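Local coordinates for glycosyl hydrolase, family 38 (Enterococcus faecalis, PDB 5KBP), which is probably an alpha-mannosidase of glycosyl hydrolase family 38, a metal-dependent group of enzymes that release mannose from alpha-linked mannosides, at residues 606-611 / 644-649; 663-668 / 774-779. One frame throughout, in Å; residues are numbered along the deposited sequence.

In the fold
Contacts 1 and 2 belong to one large antiparallel sheet in the C-terminal part of the chain, their centres about 10 Å apart. Strands 601-613, 641-653, 659-667 and 772-783 lie next to one another in that order; contact 1 pairs the first two and contact 2 the last two. The join between them is the pairing of consecutive strands 641-653 and 659-667, where T647 O probably accepts a hydrogen bond from the backbone N of T664. Contact 1 closes before contact 2 opens, and the 105 residues between the segments of contact 2 include further strands of this sheet, so distant sequence is brought back into its middle.

Contact 1 of 2, residues 606-611 / 644-649; sequences IKQTVM and FEITTM
On one face of this strand pair K607 reaches across to E645. Its aliphatic chain, extended beyond CG, crosses E645 obliquely, its CD coming up beside E645 OE2 close to the plane of the carboxylate, 3.3 Å away; the ammonium lies farther off, K607 NZ to E645 OE2 being 4.0 Å, a long salt bridge. E645 meets it from a CG placed anti to the backbone N (chi1 -172°), and that same methylene lies 3.5 Å from the hydroxyl OG1 of T609. K607 CG also runs beside T647 OG1, both side chains pointing the same way. This face is polar and comparatively open to solvent.

Behind these side chains the backbones of 606-611 and 644-649 run antiparallel, at 161°. I606 with T648, Q608 with I646, and V610 with F644 are hydrogen-bonded pairs, alternating with the non-hydrogen-bonded pairs K607–T647 and T609–E645. The bond from I606 N to T648 O measures 2.8 Å and is nearly straight. At the other end V610 N still bonds to F644 O, but the return bond from F644 N to V610 O is weak, bent to 123°.

The opposite face is largely buried. V610 CG1 touches the edge of the F644 ring at CD2, 4.1 Å away, while the ring itself leads on toward I665 and N667 of the next strand. I646 and Q608 rest on F562 of strand 555-566, and T648 OG1 is hydrogen-bonded to T663 OG1. The amide of Q608 is less well satisfied: NE2 has a weak bond to N542 O, whereas the buried OE1 has no partner in the model.

With one face packed on strand 555-566 of a second antiparallel sheet and the other polar, this is an antiparallel strand pair in one sheet of a beta sandwich, here in the family 38 C-terminal domain.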
ATOM      1  N   ILE A 606      -3.297  30.467  18.807  1.00 57.82           N
ATOM      2  CA  ILE A 606      -2.320  30.516  19.888  1.00 54.44           C
ATOM      3  C   ILE A 606      -1.027  29.898  19.376  1.00 49.86           C
ATOM      4  O   ILE A 606      -0.997  28.712  19.023  1.00 45.12           O
ATOM      5  CB  ILE A 606      -2.815  29.784  21.145  1.00 54.72           C
ATOM      6  CG1 ILE A 606      -4.148  30.370  21.613  1.00 52.66           C
ATOM      7  CG2 ILE A 606      -1.775  29.873  22.250  1.00 60.88           C
ATOM      8  CD1 ILE A 606      -4.751  29.646  22.795  1.00 56.63           C
ATOM      9  N   LYS A 607       0.035  30.697  19.335  1.00 56.35           N
ATOM     10  CA  LYS A 607       1.345  30.250  18.882  1.00 55.58           C
ATOM     11  C   LYS A 607       2.313  30.226  20.055  1.00 60.56           C
ATOM     12  O   LYS A 607       2.488  31.236  20.745  1.00 53.58           O
ATOM     13  CB  LYS A 607       1.886  31.156  17.774  1.00 57.64           C
ATOM     14  CG  LYS A 607       1.406  30.796  16.380  1.00 63.18           C
ATOM     15  CD  LYS A 607       2.125  31.628  15.331  1.00 75.41           C
ATOM     16  CE  LYS A 607       1.768  31.187  13.924  1.00 84.62           C
ATOM     17  NZ  LYS A 607       2.526  31.964  12.904  1.00 86.86           N
ATOM     18  N   GLN A 608       2.943  29.073  20.272  1.00 63.38           N
ATOM     19  CA  GLN A 608       3.946  28.900  21.313  1.00 64.08           C
ATOM     20  C   GLN A 608       5.152  28.186  20.722  1.00 60.64           C
ATOM     21  O   GLN A 608       5.004  27.145  20.074  1.00 61.28           O
ATOM     22  CB  GLN A 608       3.388  28.103  22.497  1.00 63.27           C
ATOM     23  CG  GLN A 608       2.269  28.799  23.251  1.00 68.00           C
ATOM     24  CD  GLN A 608       1.231  27.825  23.770  1.00 66.54           C
ATOM     25  OE1 GLN A 608       0.949  26.809  23.135  1.00 68.26           O
ATOM     26  NE2 GLN A 608       0.659  28.127  24.930  1.00 67.26           N
ATOM     27  N   THR A 609       6.335  28.750  20.938  1.00 58.74           N
ATOM     28  CA  THR A 609       7.593  28.142  20.526  1.00 62.29           C
ATOM     29  C   THR A 609       8.372  27.732  21.768  1.00 60.30           C
ATOM     30  O   THR A 609       8.594  28.551  22.665  1.00 67.07           O
ATOM     31  CB  THR A 609       8.423  29.101  19.669  1.00 65.89           C
ATOM     32  OG1 THR A 609       7.781  29.296  18.404  1.00 61.74           O
ATOM     33  CG2 THR A 609       9.821  28.542  19.439  1.00 70.56           C
ATOM     34  N   VAL A 610       8.772  26.463  21.820  1.00 56.29           N
ATOM     35  CA  VAL A 610       9.525  25.931  22.945  1.00 59.67           C
ATOM     36  C   VAL A 610      10.738  25.183  22.410  1.00 61.50           C
ATOM     37  O   VAL A 610      10.719  24.635  21.303  1.00 62.61           O
ATOM     38  CB  VAL A 610       8.651  25.018  23.839  1.00 58.52           C
ATOM     39  CG1 VAL A 610       8.525  23.620  23.245  1.00 54.36           C
ATOM     40  CG2 VAL A 610       9.202  24.972  25.251  1.00 67.24           C
ATOM     41  N   MET A 611      11.809  25.180  23.199  1.00 57.81           N
ATOM     42  CA  MET A 611      13.071  24.562  22.813  1.00 55.96           C
ATOM     43  C   MET A 611      13.128  23.146  23.372  1.00 54.51           C
ATOM     44  O   MET A 611      13.133  22.956  24.593  1.00 54.56           O
ATOM     45  CB  MET A 611      14.255  25.389  23.309  1.00 54.33           C
ATOM     46  CG  MET A 611      14.284  26.801  22.756  1.00 51.96           C
ATOM     47  SD  MET A 611      14.572  26.860  20.975  1.00 63.86           S
ATOM     48  CE  MET A 611      16.218  26.161  20.877  1.00 54.56           C
ATOM     49  N   PHE A 644      10.676  24.300  18.541  1.00 56.64           N
ATOM     50  CA  PHE A 644       9.501  23.452  18.343  1.00 47.45           C
ATOM     51  C   PHE A 644       8.272  24.329  18.570  1.00 46.21           C
ATOM     52  O   PHE A 644       7.938  24.645  19.715  1.00 49.23           O
ATOM     53  CB  PHE A 644       9.524  22.257  19.287  1.00 46.44           C
ATOM     54  CG  PHE A 644       8.339  21.342  19.145  1.00 45.63           C
ATOM     55  CD1 PHE A 644       8.336  20.334  18.195  1.00 46.71           C
ATOM     56  CD2 PHE A 644       7.236  21.480  19.972  1.00 47.54           C
ATOM     57  CE1 PHE A 644       7.250  19.488  18.065  1.00 54.00           C
ATOM     58  CE2 PHE A 644       6.147  20.637  19.846  1.00 56.77           C
ATOM     59  CZ  PHE A 644       6.156  19.639  18.893  1.00 55.03           C
ATOM     60  N   GLU A 645       7.610  24.714  17.481  1.00 53.27           N
ATOM     61  CA  GLU A 645       6.485  25.636  17.548  1.00 57.27           C
ATOM     62  C   GLU A 645       5.169  24.876  17.641  1.00 54.89           C
ATOM     63  O   GLU A 645       4.976  23.851  16.979  1.00 52.87           O
ATOM     64  CB  GLU A 645       6.477  26.559  16.327  1.00 67.93           C
ATOM     65  CG  GLU A 645       5.453  27.683  16.399  1.00 86.50           C
ATOM     66  CD  GLU A 645       5.656  28.727  15.318  1.00101.25           C
ATOM     67  OE1 GLU A 645       6.663  28.638  14.585  1.00105.44           O
ATOM     68  OE2 GLU A 645       4.809  29.639  15.203  1.00106.78           O
ATOM     69  N   ILE A 646       4.262  25.386  18.473  1.00 51.47           N
ATOM     70  CA  ILE A 646       2.950  24.789  18.690  1.00 44.09           C
ATOM     71  C   ILE A 646       1.898  25.833  18.343  1.00 56.18           C
ATOM     72  O   ILE A 646       1.907  26.938  18.899  1.00 58.25           O
ATOM     73  CB  ILE A 646       2.777  24.299  20.137  1.00 47.86           C
ATOM     74  CG1 ILE A 646       3.931  23.378  20.535  1.00 44.79           C
ATOM     75  CG2 ILE A 646       1.448  23.579  20.298  1.00 47.65           C
ATOM     76  CD1 ILE A 646       3.854  22.889  21.965  1.00 50.21           C
ATOM     77  N   THR A 647       0.995  25.487  17.426  1.00 56.06           N
ATOM     78  CA  THR A 647      -0.069  26.381  16.983  1.00 54.77           C
ATOM     79  C   THR A 647      -1.412  25.706  17.228  1.00 52.35           C
ATOM     80  O   THR A 647      -1.687  24.643  16.662  1.00 53.77           O
ATOM     81  CB  THR A 647       0.089  26.743  15.504  1.00 59.90           C
ATOM     82  OG1 THR A 647       1.375  27.335  15.289  1.00 62.74           O
ATOM     83  CG2 THR A 647      -0.992  27.730  15.079  1.00 57.75           C
ATOM     84  N   THR A 648      -2.243  26.328  18.060  1.00 47.67           N
ATOM     85  CA  THR A 648      -3.549  25.794  18.421  1.00 41.91           C
ATOM     86  C   THR A 648      -4.629  26.793  18.030  1.00 45.89           C
ATOM     87  O   THR A 648      -4.501  27.991  18.302  1.00 49.06           O
ATOM     88  CB  THR A 648      -3.630  25.496  19.922  1.00 44.63           C
ATOM     89  OG1 THR A 648      -2.560  24.621  20.297  1.00 49.79           O
ATOM     90  CG2 THR A 648      -4.958  24.835  20.266  1.00 50.91           C
ATOM     91  N   MET A 649      -5.686  26.297  17.391  1.00 55.71           N
ATOM     92  CA  MET A 649      -6.841  27.108  17.020  1.00 55.53           C
ATOM     93  C   MET A 649      -7.978  26.793  17.985  1.00 62.39           C
ATOM     94  O   MET A 649      -8.539  25.693  17.955  1.00 74.37           O
ATOM     95  CB  MET A 649      -7.256  26.839  15.575  1.00 51.82           C
ATOM     96  CG  MET A 649      -6.270  27.342  14.533  1.00 59.45           C
ATOM     97  SD  MET A 649      -6.204  29.141  14.432  1.00 69.42           S
ATOM     98  CE  MET A 649      -7.862  29.517  13.865  1.00 66.61           C
TER

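Contact 2 of 2, residues 663-668 / 774-779; sequences TTINNQ and YTFKYG
T663 and Y778 meet through their side-chain oxygens: T663 OG1 lies 2.5 Å from Y778 OH, a short hydrogen bond between the two hydroxyls. Y778 holds CG between its backbone N and carbonyl carbon (chi1 55°), which swings the ring back and across to the neighbouring strand, so that T663 comes to its edge. T663 OG1 also holds T648, and the Y778 ring meets that of F661.

Two backbone bonds join T663 to F776 and two join I665 to Y774, the shortest running 2.7 Å from F776 N to T663 O. I665 likewise has CG1 between N and carbonyl carbon (chi1 65°); with chi2 extended, this carries CD1 to the edge of the F776 ring, 3.9 Å from CE2. On the other face T664 and T775 lie side by side, T664 CG2 being 3.2 Å from T775 OG1.

I751 of strand 745-753 and V304 of helix 304-332 touch both Y774 and F776. The arrangement is a regular antiparallel pairing of sequence-distant strands inside a large beta-sandwich sheet, set against a neighbouring sheet and a long helix of the family 38 fold.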
ATOM      1  N   THR A 663      -4.594  21.575  17.226  1.00 53.96           N
ATOM      2  CA  THR A 663      -3.171  21.810  17.429  1.00 47.34           C
ATOM      3  C   THR A 663      -2.382  21.216  16.269  1.00 45.28           C
ATOM      4  O   THR A 663      -2.579  20.050  15.913  1.00 49.95           O
ATOM      5  CB  THR A 663      -2.702  21.204  18.753  1.00 52.77           C
ATOM      6  OG1 THR A 663      -3.407  21.815  19.841  1.00 54.56           O
ATOM      7  CG2 THR A 663      -1.208  21.414  18.938  1.00 52.48           C
ATOM      8  N   THR A 664      -1.495  22.017  15.684  1.00 46.96           N
ATOM      9  CA  THR A 664      -0.661  21.592  14.569  1.00 49.83           C
ATOM     10  C   THR A 664       0.808  21.794  14.913  1.00 46.86           C
ATOM     11  O   THR A 664       1.192  22.835  15.456  1.00 45.19           O
ATOM     12  CB  THR A 664      -0.996  22.363  13.287  1.00 48.12           C
ATOM     13  OG1 THR A 664      -0.821  23.768  13.512  1.00 64.14           O
ATOM     14  CG2 THR A 664      -2.430  22.098  12.863  1.00 50.16           C
ATOM     15  N   ILE A 665       1.628  20.790  14.596  1.00 48.40           N
ATOM     16  CA  ILE A 665       3.067  20.841  14.828  1.00 50.52           C
ATOM     17  C   ILE A 665       3.784  20.283  13.606  1.00 57.43           C
ATOM     18  O   ILE A 665       3.216  19.536  12.807  1.00 56.89           O
ATOM     19  CB  ILE A 665       3.498  20.051  16.088  1.00 49.25           C
ATOM     20  CG1 ILE A 665       3.224  18.558  15.902  1.00 55.83           C
ATOM     21  CG2 ILE A 665       2.795  20.576  17.332  1.00 39.55           C
ATOM     22  CD1 ILE A 665       3.795  17.682  16.998  1.00 59.32           C
ATOM     23  N   ASN A 666       5.053  20.660  13.472  1.00 55.87           N
ATOM     24  CA  ASN A 666       5.965  20.069  12.496  1.00 49.61           C
ATOM     25  C   ASN A 666       7.018  19.302  13.291  1.00 48.69           C
ATOM     26  O   ASN A 666       8.105  19.806  13.579  1.00 49.43           O
ATOM     27  CB  ASN A 666       6.589  21.132  11.593  1.00 45.65           C
ATOM     28  CG  ASN A 666       7.520  20.538  10.557  1.00 60.83           C
ATOM     29  OD1 ASN A 666       7.403  19.365  10.200  1.00 53.38           O
ATOM     30  ND2 ASN A 666       8.452  21.346  10.066  1.00 63.98           N
ATOM     31  N   ASN A 667       6.683  18.067  13.646  1.00 49.96           N
ATOM     32  CA  ASN A 667       7.493  17.277  14.568  1.00 40.34           C
ATOM     33  C   ASN A 667       8.811  16.900  13.905  1.00 42.92           C
ATOM     34  O   ASN A 667       8.870  15.991  13.075  1.00 38.75           O
ATOM     35  CB  ASN A 667       6.726  16.038  15.013  1.00 35.11           C
ATOM     36  CG  ASN A 667       7.472  15.238  16.057  1.00 43.66           C
ATOM     37  OD1 ASN A 667       7.630  14.023  15.932  1.00 44.42           O
ATOM     38  ND2 ASN A 667       7.951  15.918  17.089  1.00 47.75           N
ATOM     39  N   GLN A 668       9.877  17.612  14.266  1.00 44.78           N
ATOM     40  CA  GLN A 668      11.236  17.256  13.882  1.00 46.76           C
ATOM     41  C   GLN A 668      12.050  16.810  15.094  1.00 50.36           C
ATOM     42  O   GLN A 668      13.278  16.911  15.103  1.00 47.15           O
ATOM     43  CB  GLN A 668      11.918  18.422  13.169  1.00 37.35           C
ATOM     44  CG  GLN A 668      11.238  18.829  11.872  1.00 44.50           C
ATOM     45  CD  GLN A 668      11.198  17.702  10.854  1.00 56.76           C
ATOM     46  OE1 GLN A 668      12.122  16.895  10.767  1.00 66.71           O
ATOM     47  NE2 GLN A 668      10.118  17.640  10.081  1.00 56.93           N
ATOM     48  N   TYR A 774       1.580  17.311  11.629  1.00 35.81           N
ATOM     49  CA  TYR A 774       0.510  16.629  12.342  1.00 38.20           C
ATOM     50  C   TYR A 774      -0.522  17.643  12.809  1.00 49.02           C
ATOM     51  O   TYR A 774      -0.190  18.780  13.151  1.00 56.64           O
ATOM     52  CB  TYR A 774       1.040  15.836  13.545  1.00 39.25           C
ATOM     53  CG  TYR A 774       1.731  14.548  13.166  1.00 44.52           C
ATOM     54  CD1 TYR A 774       3.086  14.526  12.861  1.00 48.29           C
ATOM     55  CD2 TYR A 774       1.027  13.352  13.106  1.00 41.83           C
ATOM     56  CE1 TYR A 774       3.719  13.350  12.509  1.00 48.78           C
ATOM     57  CE2 TYR A 774       1.652  12.171  12.756  1.00 51.58           C
ATOM     58  CZ  TYR A 774       2.997  12.176  12.459  1.00 56.14           C
ATOM     59  OH  TYR A 774       3.623  11.001  12.109  1.00 59.90           O
ATOM     60  N   THR A 775      -1.782  17.215  12.818  1.00 50.81           N
ATOM     61  CA  THR A 775      -2.895  18.032  13.288  1.00 53.42           C
ATOM     62  C   THR A 775      -3.731  17.197  14.245  1.00 51.23           C
ATOM     63  O   THR A 775      -4.255  16.147  13.858  1.00 53.81           O
ATOM     64  CB  THR A 775      -3.756  18.530  12.124  1.00 54.88           C
ATOM     65  OG1 THR A 775      -2.960  19.334  11.246  1.00 64.47           O
ATOM     66  CG2 THR A 775      -4.926  19.352  12.643  1.00 42.43           C
ATOM     67  N   PHE A 776      -3.855  17.661  15.484  1.00 50.29           N
ATOM     68  CA  PHE A 776      -4.595  16.959  16.525  1.00 42.46           C
ATOM     69  C   PHE A 776      -5.890  17.709  16.805  1.00 45.86           C
ATOM     70  O   PHE A 776      -5.862  18.897  17.147  1.00 52.15           O
ATOM     71  CB  PHE A 776      -3.759  16.832  17.798  1.00 45.02           C
ATOM     72  CG  PHE A 776      -2.354  16.363  17.552  1.00 39.87           C
ATOM     73  CD1 PHE A 776      -2.090  15.030  17.297  1.00 37.90           C
ATOM     74  CD2 PHE A 776      -1.297  17.259  17.573  1.00 48.16           C
ATOM     75  CE1 PHE A 776      -0.797  14.595  17.065  1.00 48.59           C
ATOM     76  CE2 PHE A 776      -0.002  16.832  17.345  1.00 53.14           C
ATOM     77  CZ  PHE A 776       0.248  15.497  17.090  1.00 48.01           C
ATOM     78  N   LYS A 777      -7.017  17.016  16.662  1.00 44.15           N
ATOM     79  CA  LYS A 777      -8.338  17.590  16.886  1.00 49.46           C
ATOM     80  C   LYS A 777      -8.893  17.063  18.202  1.00 45.38           C
ATOM     81  O   LYS A 777      -9.008  15.848  18.390  1.00 43.58           O
ATOM     82  CB  LYS A 777      -9.284  17.261  15.731  1.00 52.53           C
ATOM     83  CG  LYS A 777      -8.884  17.886  14.405  1.00 60.19           C
ATOM     84  CD  LYS A 777      -9.900  17.571  13.319  1.00 69.51           C
ATOM     85  CE  LYS A 777      -9.506  18.204  11.995  1.00 75.94           C
ATOM     86  NZ  LYS A 777     -10.490  17.904  10.919  1.00 80.64           N
ATOM     87  N   TYR A 778      -9.238  17.978  19.103  1.00 43.35           N
ATOM     88  CA  TYR A 778      -9.779  17.629  20.409  1.00 48.96           C
ATOM     89  C   TYR A 778     -10.599  18.816  20.907  1.00 52.58           C
ATOM     90  O   TYR A 778     -10.627  19.879  20.281  1.00 56.79           O
ATOM     91  CB  TYR A 778      -8.662  17.237  21.384  1.00 37.87           C
ATOM     92  CG  TYR A 778      -7.560  18.267  21.545  1.00 42.34           C
ATOM     93  CD1 TYR A 778      -6.595  18.444  20.559  1.00 43.08           C
ATOM     94  CD2 TYR A 778      -7.472  19.042  22.692  1.00 39.98           C
ATOM     95  CE1 TYR A 778      -5.587  19.378  20.705  1.00 46.80           C
ATOM     96  CE2 TYR A 778      -6.464  19.978  22.847  1.00 42.99           C
ATOM     97  CZ  TYR A 778      -5.524  20.141  21.851  1.00 45.02           C
ATOM     98  OH  TYR A 778      -4.518  21.069  21.997  1.00 44.61           O
ATOM     99  N   GLY A 779     -11.278  18.626  22.037  1.00 51.40           N
ATOM    100  CA  GLY A 779     -12.145  19.678  22.535  1.00 48.43           C
ATOM    101  C   GLY A 779     -12.495  19.503  23.996  1.00 48.05           C
ATOM    102  O   GLY A 779     -12.174  18.494  24.627  1.00 48.18           O
TER